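Local coordinates for vacuolar protein sorting-associated protein IST1 (Saccharomyces cerevisiae, PDB 3GGY) that regulates the recruitment of VPS4 to the ESCRT-III complex during a late step of cargo sorting into multivesicular bodies, at residues A[11-16]-A[79-84]; A[86-91]-A[133-138]; A[111-116]-A[142-147]. One frame throughout, in Å; residues are numbered along the deposited sequence.

All three contacts lie in the all-helical, N-terminal ESCRT-III-like domain of IST1. Interaction 1 joins the long helices 8-46 and 50-82 near the start of the first. Interaction 2 follows, its centre about 13 Å from that of interaction 1, and ties the turn after helix 84-87 to the end of helix 125-135. Interaction 3 packs helix 105-115 on helix 138-147, about 18 Å from interaction 1 and 15 Å from interaction 2 between centres; its segments alternate along the chain with those of interaction 2. L80 touches I87 of interaction 2 and L112 of interaction 3. Helices 84-87, 105-115, 125-135 and 138-147 thus gather around the hairpin end where helix 8-46 begins.

Interaction 1: A[11-16]-A[79-84]; sequences KLKTCL and LLLARV
The two arms of the long helical hairpin of the ESCRT-III-like fold pack together here, at the end away from their connecting turn. The start of helix 8-46 meets the end of helix 50-82 and the turn that follows it. The contact is apolar and mostly buried. L16 contributes the largest share. With chi1 at -71° and chi2 extended, its CD1 is carried to the backbone of the other helix, where it rests 3.7 Å from L81 N. The same methyl lies 3.8 Å from L80 CB, and the L16 and L80 side chains cross at about a right angle. L81 CD1 meets the base of L16, 4.2 Å from L16 CB. That L81 methyl also meets K13 CG, and the bend of the K13 chain at chi3 turns NZ off the contact. L16 also touches L128 of helix 125-135, and L80 touches A108 of helix 105-115. The two branches of V84 divide the work: V84 CG1 sits 4.1 Å from L12 CD2, while V84 CG2 sits 3.9 Å from L16 CD1.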
loop_
_atom_site.group_PDB
_atom_site.type_symbol
_atom_site.label_atom_id
_atom_site.label_comp_id
_atom_site.label_asym_id
_atom_site.label_seq_id
_atom_site.Cartn_x
_atom_site.Cartn_y
_atom_site.Cartn_z
ATOM N N LYS A 11 -8.424 -21.300 -7.981
ATOM C CA LYS A 11 -7.576 -20.947 -6.851
ATOM C C LYS A 11 -7.213 -19.466 -6.911
ATOM O O LYS A 11 -7.128 -18.802 -5.878
ATOM C CB LYS A 11 -6.300 -21.792 -6.848
ATOM C CG LYS A 11 -6.545 -23.284 -6.690
ATOM C CD LYS A 11 -5.262 -24.030 -6.334
ATOM C CE LYS A 11 -4.185 -23.832 -7.385
ATOM N NZ LYS A 11 -4.610 -24.336 -8.720
ATOM N N LEU A 12 -7.004 -18.953 -8.121
ATOM C CA LEU A 12 -6.652 -17.545 -8.297
ATOM C C LEU A 12 -7.840 -16.657 -7.937
ATOM O O LEU A 12 -7.686 -15.644 -7.250
ATOM C CB LEU A 12 -6.216 -17.276 -9.742
ATOM C CG LEU A 12 -5.839 -15.832 -10.101
ATOM C CD1 LEU A 12 -4.681 -15.362 -9.231
ATOM C CD2 LEU A 12 -5.464 -15.753 -11.573
ATOM N N LYS A 13 -9.027 -17.043 -8.395
ATOM C CA LYS A 13 -10.227 -16.271 -8.107
ATOM C C LYS A 13 -10.433 -16.190 -6.602
ATOM O O LYS A 13 -10.688 -15.115 -6.061
ATOM C CB LYS A 13 -11.452 -16.916 -8.761
ATOM C CG LYS A 13 -12.744 -16.142 -8.532
ATOM C CD LYS A 13 -13.925 -16.776 -9.261
ATOM C CE LYS A 13 -14.246 -18.161 -8.712
ATOM N NZ LYS A 13 -15.407 -18.788 -9.410
ATOM N N THR A 14 -10.317 -17.335 -5.935
ATOM C CA THR A 14 -10.481 -17.412 -4.487
ATOM C C THR A 14 -9.472 -16.504 -3.794
ATOM O O THR A 14 -9.805 -15.784 -2.851
ATOM C CB THR A 14 -10.255 -18.848 -3.970
ATOM O OG1 THR A 14 -11.207 -19.731 -4.572
ATOM C CG2 THR A 14 -10.410 -18.902 -2.458
ATOM N N CYS A 15 -8.233 -16.554 -4.268
ATOM C CA CYS A 15 -7.159 -15.750 -3.702
ATOM C C CYS A 15 -7.421 -14.256 -3.854
ATOM O O CYS A 15 -7.347 -13.502 -2.885
ATOM C CB CYS A 15 -5.831 -16.111 -4.372
ATOM S SG CYS A 15 -4.420 -15.142 -3.781
ATOM N N LEU A 16 -7.732 -13.832 -5.074
ATOM C CA LEU A 16 -7.991 -12.424 -5.344
ATOM C C LEU A 16 -9.175 -11.897 -4.538
ATOM O O LEU A 16 -9.132 -10.783 -4.024
ATOM C CB LEU A 16 -8.229 -12.209 -6.838
ATOM C CG LEU A 16 -6.989 -12.361 -7.726
ATOM C CD1 LEU A 16 -7.389 -12.352 -9.190
ATOM C CD2 LEU A 16 -6.014 -11.224 -7.440
ATOM N N LEU A 79 -8.821 -5.448 -10.706
ATOM C CA LEU A 79 -8.495 -5.507 -12.128
ATOM C C LEU A 79 -8.226 -6.949 -12.536
ATOM O O LEU A 79 -8.816 -7.459 -13.494
ATOM C CB LEU A 79 -7.268 -4.637 -12.420
ATOM C CG LEU A 79 -6.743 -4.600 -13.859
ATOM C CD1 LEU A 79 -5.845 -3.390 -14.031
ATOM C CD2 LEU A 79 -5.988 -5.879 -14.189
ATOM N N LEU A 80 -7.333 -7.609 -11.803
ATOM C CA LEU A 80 -6.987 -8.995 -12.084
ATOM C C LEU A 80 -8.189 -9.921 -11.929
ATOM O O LEU A 80 -8.331 -10.895 -12.668
ATOM C CB LEU A 80 -5.868 -9.459 -11.148
ATOM C CG LEU A 80 -4.518 -8.766 -11.327
ATOM C CD1 LEU A 80 -3.532 -9.284 -10.284
ATOM C CD2 LEU A 80 -3.997 -9.030 -12.734
ATOM N N LEU A 81 -9.049 -9.619 -10.963
ATOM C CA LEU A 81 -10.223 -10.448 -10.720
ATOM C C LEU A 81 -11.152 -10.452 -11.923
ATOM O O LEU A 81 -11.728 -11.485 -12.270
ATOM C CB LEU A 81 -10.990 -9.948 -9.496
ATOM C CG LEU A 81 -12.250 -10.751 -9.144
ATOM C CD1 LEU A 81 -11.873 -12.200 -8.864
ATOM C CD2 LEU A 81 -12.935 -10.134 -7.930
ATOM N N ALA A 82 -11.291 -9.295 -12.559
ATOM C CA ALA A 82 -12.161 -9.162 -13.723
ATOM C C ALA A 82 -11.563 -9.773 -14.988
ATOM O O ALA A 82 -12.283 -10.039 -15.953
ATOM C CB ALA A 82 -12.484 -7.695 -13.960
ATOM N N ARG A 83 -10.253 -10.001 -14.980
ATOM C CA ARG A 83 -9.563 -10.565 -16.136
ATOM C C ARG A 83 -8.950 -11.933 -15.838
ATOM O O ARG A 83 -8.022 -12.366 -16.523
ATOM C CB ARG A 83 -8.461 -9.605 -16.598
ATOM C CG ARG A 83 -8.937 -8.179 -16.860
ATOM C CD ARG A 83 -7.778 -7.265 -17.231
ATOM N NE ARG A 83 -8.193 -5.881 -17.465
ATOM C CZ ARG A 83 -8.758 -5.438 -18.585
ATOM N NH1 ARG A 83 -8.983 -6.264 -19.600
ATOM N NH2 ARG A 83 -9.093 -4.158 -18.695
ATOM N N VAL A 84 -9.478 -12.614 -14.826
ATOM C CA VAL A 84 -8.964 -13.922 -14.427
ATOM C C VAL A 84 -8.866 -14.949 -15.554
ATOM O O VAL A 84 -7.880 -15.680 -15.646
ATOM C CB VAL A 84 -9.811 -14.523 -13.284
ATOM C CG1 VAL A 84 -9.307 -15.913 -12.929
ATOM C CG2 VAL A 84 -9.741 -13.625 -12.072
#

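Interaction 2: A[86-91]-A[133-138]; sequences VINDIS and AWKINV
S91 and I136 bring two loop backbones to 4.7 Å between their CA atoms, just past a type I turn from I87 to I90 and the end of helix 125-135. The two backbones meet through paired CA-H...O contacts: S91 CA lies 3.5 Å from K135 O, and I136 CA lies 3.5 Å from S91 O. K135 reaches along the turn, its chain bent at chi2 (63°) and extended beyond. Its NZ donates to N88 O at 2.6 Å, tilted 34° from the carbonyl plane. A weak second bond runs from K135 NZ to N88 OD1, and a water bridges the same two atoms. The carbonyl of I90 is buried against the K135 methylenes and has no hydrogen-bond partner. Cut back to an alanine, K135 would probably leave N88 O without its ammonium donor and the I90 carbonyl without its methylene cover. The I90 and I136 side chains run in the same direction, with I90 CG2 4.2 Å from I136 CD1. A second water links S91 O to N137 ND2. Around the contact, I90 and I136 both rest on L96 of helix 93-99, while N88 and K135 both touch F8 at the start of helix 8-46.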
loop_
_atom_site.group_PDB
_atom_site.type_symbol
_atom_site.label_atom_id
_atom_site.label_comp_id
_atom_site.label_asym_id
_atom_site.label_seq_id
_atom_site.Cartn_x
_atom_site.Cartn_y
_atom_site.Cartn_z
ATOM N N VAL A 86 -8.311 -14.489 -18.642
ATOM C CA VAL A 86 -7.232 -14.163 -19.571
ATOM C C VAL A 86 -5.876 -14.573 -18.995
ATOM O O VAL A 86 -5.004 -15.063 -19.713
ATOM C CB VAL A 86 -7.201 -12.655 -19.880
ATOM C CG1 VAL A 86 -6.193 -12.375 -20.976
ATOM C CG2 VAL A 86 -8.584 -12.179 -20.297
ATOM N N ILE A 87 -5.708 -14.371 -17.692
ATOM C CA ILE A 87 -4.465 -14.721 -17.014
ATOM C C ILE A 87 -4.214 -16.217 -17.138
ATOM O O ILE A 87 -3.071 -16.680 -17.122
ATOM C CB ILE A 87 -4.531 -14.348 -15.517
ATOM C CG1 ILE A 87 -4.734 -12.840 -15.376
ATOM C CG2 ILE A 87 -3.265 -14.804 -14.805
ATOM C CD1 ILE A 87 -4.981 -12.383 -13.962
ATOM N N ASN A 88 -5.298 -16.970 -17.271
ATOM C CA ASN A 88 -5.200 -18.414 -17.393
ATOM C C ASN A 88 -4.439 -18.817 -18.654
ATOM O O ASN A 88 -3.910 -19.922 -18.737
ATOM C CB ASN A 88 -6.600 -19.030 -17.406
ATOM C CG ASN A 88 -6.569 -20.538 -17.464
ATOM O OD1 ASN A 88 -5.935 -21.190 -16.632
ATOM N ND2 ASN A 88 -7.258 -21.106 -18.447
ATOM N N ASP A 89 -4.377 -17.913 -19.627
ATOM C CA ASP A 89 -3.681 -18.192 -20.880
ATOM C C ASP A 89 -2.268 -17.614 -20.921
ATOM O O ASP A 89 -1.688 -17.462 -21.997
ATOM C CB ASP A 89 -4.483 -17.646 -22.065
ATOM C CG ASP A 89 -5.864 -18.263 -22.167
ATOM O OD1 ASP A 89 -5.976 -19.500 -22.034
ATOM O OD2 ASP A 89 -6.836 -17.512 -22.389
ATOM N N ILE A 90 -1.719 -17.291 -19.753
ATOM C CA ILE A 90 -0.370 -16.735 -19.671
ATOM C C ILE A 90 0.576 -17.768 -19.066
ATOM O O ILE A 90 0.391 -18.198 -17.926
ATOM C CB ILE A 90 -0.343 -15.461 -18.802
ATOM C CG1 ILE A 90 -1.371 -14.456 -19.324
ATOM C CG2 ILE A 90 1.044 -14.835 -18.839
ATOM C CD1 ILE A 90 -1.535 -13.231 -18.447
ATOM N N SER A 91 1.589 -18.166 -19.832
ATOM C CA SER A 91 2.544 -19.162 -19.361
ATOM C C SER A 91 3.984 -18.657 -19.341
ATOM O O SER A 91 4.864 -19.305 -18.773
ATOM C CB SER A 91 2.454 -20.421 -20.230
ATOM O OG SER A 91 2.703 -20.118 -21.594
ATOM N N ALA A 133 4.373 -18.111 -9.707
ATOM C CA ALA A 133 5.649 -18.803 -9.845
ATOM C C ALA A 133 5.380 -20.116 -10.578
ATOM O O ALA A 133 6.221 -20.610 -11.326
ATOM C CB ALA A 133 6.256 -19.079 -8.474
ATOM N N TRP A 134 4.195 -20.677 -10.360
ATOM C CA TRP A 134 3.810 -21.923 -11.014
ATOM C C TRP A 134 3.305 -21.669 -12.434
ATOM O O TRP A 134 3.686 -22.371 -13.378
ATOM C CB TRP A 134 2.702 -22.621 -10.217
ATOM C CG TRP A 134 2.184 -23.845 -10.904
ATOM C CD1 TRP A 134 2.748 -25.092 -10.899
ATOM C CD2 TRP A 134 1.044 -23.925 -11.767
ATOM N NE1 TRP A 134 2.031 -25.939 -11.709
ATOM C CE2 TRP A 134 0.977 -25.250 -12.255
ATOM C CE3 TRP A 134 0.070 -23.005 -12.177
ATOM C CZ2 TRP A 134 -0.023 -25.678 -13.136
ATOM C CZ3 TRP A 134 -0.928 -23.430 -13.054
ATOM C CH2 TRP A 134 -0.965 -24.756 -13.522
ATOM N N LYS A 135 2.445 -20.665 -12.574
ATOM C CA LYS A 135 1.846 -20.312 -13.858
ATOM C C LYS A 135 2.869 -19.843 -14.884
ATOM O O LYS A 135 2.851 -20.277 -16.036
ATOM C CB LYS A 135 0.786 -19.226 -13.653
ATOM C CG LYS A 135 -0.055 -18.939 -14.879
ATOM C CD LYS A 135 -0.856 -20.167 -15.276
ATOM C CE LYS A 135 -1.696 -19.904 -16.516
ATOM N NZ LYS A 135 -2.488 -21.101 -16.903
ATOM N N ILE A 136 3.750 -18.940 -14.468
ATOM C CA ILE A 136 4.793 -18.440 -15.354
ATOM C C ILE A 136 6.071 -19.170 -14.936
ATOM O O ILE A 136 6.331 -20.273 -15.413
ATOM C CB ILE A 136 4.934 -16.908 -15.231
ATOM C CG1 ILE A 136 3.597 -16.246 -15.599
ATOM C CG2 ILE A 136 6.026 -16.397 -16.168
ATOM C CD1 ILE A 136 3.627 -14.728 -15.591
ATOM N N ASN A 137 6.860 -18.583 -14.043
ATOM C CA ASN A 137 8.069 -19.251 -13.568
ATOM C C ASN A 137 8.703 -18.522 -12.389
ATOM O O ASN A 137 8.330 -17.390 -12.069
ATOM C CB ASN A 137 9.082 -19.413 -14.705
ATOM C CG ASN A 137 9.397 -18.107 -15.387
ATOM O OD1 ASN A 137 9.961 -17.203 -14.778
ATOM N ND2 ASN A 137 9.026 -17.995 -16.656
ATOM N N VAL A 138 9.648 -19.182 -11.731
ATOM C CA VAL A 138 10.311 -18.593 -10.574
ATOM C C VAL A 138 11.121 -17.360 -10.960
ATOM O O VAL A 138 11.230 -16.411 -10.175
ATOM C CB VAL A 138 11.240 -19.615 -9.880
ATOM C CG1 VAL A 138 12.036 -18.932 -8.791
ATOM C CG2 VAL A 138 10.413 -20.752 -9.286
HETATM O O HOH W 1 -3.995 -23.168 -16.148
HETATM O O HOH W 2 7.565 -19.533 -18.383
#

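Interaction 3: A[111-116]-A[142-147]; sequences SLIYAI and NGVIAD
V144 of helix 138-147 is set between I113 and Y114 of helix 105-115, in a helix-helix contact of the ESCRT-III-like domain. The two short segments run at -51° to each other, with axes 8.7 Å apart at their closest. The nearest CA atoms belong to Y114 and I145.

The branches of V144 are fixed by chi1 at 171°, with CG1 anti to the backbone N. CG1 is the branch that does the touching. It lies 3.8 Å from Y114 CB and 3.7 Å from Y114 N, so it presses on the backbone of the facing helix as well as on a side chain. The same methyl meets I113 CG2 at 3.9 Å, the two side chains lying crosswise.

I113 CG2 is the branch that faces helix 138-147. It is shared between two partners. Besides V144, it receives I145: I145 CG1 comes in to I113 CG2 at 3.9 Å, and I145 CD1 lies a little farther off. I145 makes this contact although it is itself exposed.

Y114 has its CG anti to the backbone N (chi1 -177°), which lays the ring alongside helix 138-147. Its edge meets V144 O, which lies in the ring plane, 3.5 Å from Y114 CD1. The ring also meets F118, and it touches V151 in the loop after helix 138-147 and I155 of helix 153-159. I145 reaches K129 of helix 125-135.

The contact is therefore chiefly one of methyl and methylene groups. Its closest polar approach to the ring is V144 O at the edge, where the slightly positive C-H groups of the tyrosine would probably suit a carbonyl oxygen better than the ring face would.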
loop_
_atom_site.group_PDB
_atom_site.type_symbol
_atom_site.label_atom_id
_atom_site.label_comp_id
_atom_site.label_asym_id
_atom_site.label_seq_id
_atom_site.Cartn_x
_atom_site.Cartn_y
_atom_site.Cartn_z
ATOM N N SER A 111 2.959 -5.531 -9.141
ATOM C CA SER A 111 2.822 -4.687 -7.964
ATOM C C SER A 111 2.372 -5.467 -6.734
ATOM O O SER A 111 2.855 -5.226 -5.627
ATOM C CB SER A 111 1.843 -3.540 -8.241
ATOM O OG SER A 111 2.359 -2.673 -9.247
ATOM N N LEU A 112 1.448 -6.400 -6.923
ATOM C CA LEU A 112 0.948 -7.193 -5.805
ATOM C C LEU A 112 2.020 -8.118 -5.247
ATOM O O LEU A 112 2.132 -8.294 -4.036
ATOM C CB LEU A 112 -0.277 -7.987 -6.253
ATOM C CG LEU A 112 -1.498 -7.086 -6.451
ATOM C CD1 LEU A 112 -2.585 -7.841 -7.208
ATOM C CD2 LEU A 112 -2.013 -6.616 -5.096
ATOM N N ILE A 113 2.823 -8.699 -6.128
ATOM C CA ILE A 113 3.889 -9.584 -5.679
ATOM C C ILE A 113 4.964 -8.774 -4.950
ATOM O O ILE A 113 5.469 -9.191 -3.905
ATOM C CB ILE A 113 4.496 -10.342 -6.878
ATOM C CG1 ILE A 113 3.467 -11.359 -7.383
ATOM C CG2 ILE A 113 5.794 -11.038 -6.475
ATOM C CD1 ILE A 113 3.867 -12.065 -8.672
ATOM N N TYR A 114 5.304 -7.610 -5.497
ATOM C CA TYR A 114 6.297 -6.743 -4.882
ATOM C C TYR A 114 5.844 -6.285 -3.503
ATOM O O TYR A 114 6.658 -6.116 -2.592
ATOM C CB TYR A 114 6.538 -5.503 -5.755
ATOM C CG TYR A 114 7.606 -4.598 -5.198
ATOM C CD1 TYR A 114 8.954 -4.903 -5.365
ATOM C CD2 TYR A 114 7.276 -3.475 -4.442
ATOM C CE1 TYR A 114 9.949 -4.119 -4.789
ATOM C CE2 TYR A 114 8.267 -2.682 -3.863
ATOM C CZ TYR A 114 9.600 -3.012 -4.040
ATOM O OH TYR A 114 10.585 -2.242 -3.467
ATOM N N ALA A 115 4.537 -6.101 -3.353
ATOM C CA ALA A 115 3.965 -5.620 -2.099
ATOM C C ALA A 115 3.951 -6.602 -0.936
ATOM O O ALA A 115 3.828 -6.180 0.214
ATOM C CB ALA A 115 2.550 -5.116 -2.348
ATOM N N ILE A 116 4.070 -7.898 -1.222
ATOM C CA ILE A 116 4.031 -8.919 -0.171
ATOM C C ILE A 116 4.888 -8.581 1.044
ATOM O O ILE A 116 4.425 -8.610 2.187
ATOM C CB ILE A 116 4.475 -10.294 -0.722
ATOM C CG1 ILE A 116 3.458 -10.781 -1.755
ATOM C CG2 ILE A 116 4.622 -11.308 0.423
ATOM C CD1 ILE A 116 3.963 -11.929 -2.626
ATOM N N ASN A 142 11.141 -13.730 -8.989
ATOM C CA ASN A 142 12.382 -13.228 -8.412
ATOM C C ASN A 142 12.762 -11.890 -9.040
ATOM O O ASN A 142 13.331 -11.018 -8.377
ATOM C CB ASN A 142 13.520 -14.236 -8.603
ATOM C CG ASN A 142 13.341 -15.479 -7.755
ATOM O OD1 ASN A 142 12.653 -15.450 -6.738
ATOM N ND2 ASN A 142 13.976 -16.573 -8.159
ATOM N N GLY A 143 12.440 -11.728 -10.321
ATOM C CA GLY A 143 12.744 -10.479 -10.996
ATOM C C GLY A 143 11.976 -9.344 -10.345
ATOM O O GLY A 143 12.483 -8.229 -10.202
ATOM N N VAL A 144 10.747 -9.634 -9.936
ATOM C CA VAL A 144 9.905 -8.634 -9.289
ATOM C C VAL A 144 10.405 -8.287 -7.888
ATOM O O VAL A 144 10.593 -7.120 -7.551
ATOM C CB VAL A 144 8.450 -9.133 -9.162
ATOM C CG1 VAL A 144 7.647 -8.165 -8.301
ATOM C CG2 VAL A 144 7.821 -9.259 -10.542
ATOM N N ILE A 145 10.639 -9.307 -7.073
ATOM C CA ILE A 145 11.069 -9.075 -5.703
ATOM C C ILE A 145 12.502 -8.559 -5.556
ATOM O O ILE A 145 12.742 -7.559 -4.879
ATOM C CB ILE A 145 10.884 -10.361 -4.879
ATOM C CG1 ILE A 145 9.407 -10.767 -4.914
ATOM C CG2 ILE A 145 11.330 -10.137 -3.440
ATOM C CD1 ILE A 145 9.117 -12.158 -4.351
ATOM N N ALA A 146 13.447 -9.228 -6.202
ATOM C CA ALA A 146 14.843 -8.834 -6.097
ATOM C C ALA A 146 15.192 -7.585 -6.883
ATOM O O ALA A 146 15.932 -6.728 -6.395
ATOM C CB ALA A 146 15.733 -9.978 -6.549
ATOM N N ASP A 147 14.645 -7.470 -8.090
ATOM C CA ASP A 147 14.975 -6.343 -8.953
ATOM C C ASP A 147 13.843 -5.389 -9.328
ATOM O O ASP A 147 14.047 -4.511 -10.165
ATOM C CB ASP A 147 15.612 -6.865 -10.243
ATOM C CG ASP A 147 16.675 -7.922 -9.991
ATOM O OD1 ASP A 147 17.476 -7.756 -9.049
ATOM O OD2 ASP A 147 16.713 -8.913 -10.749
#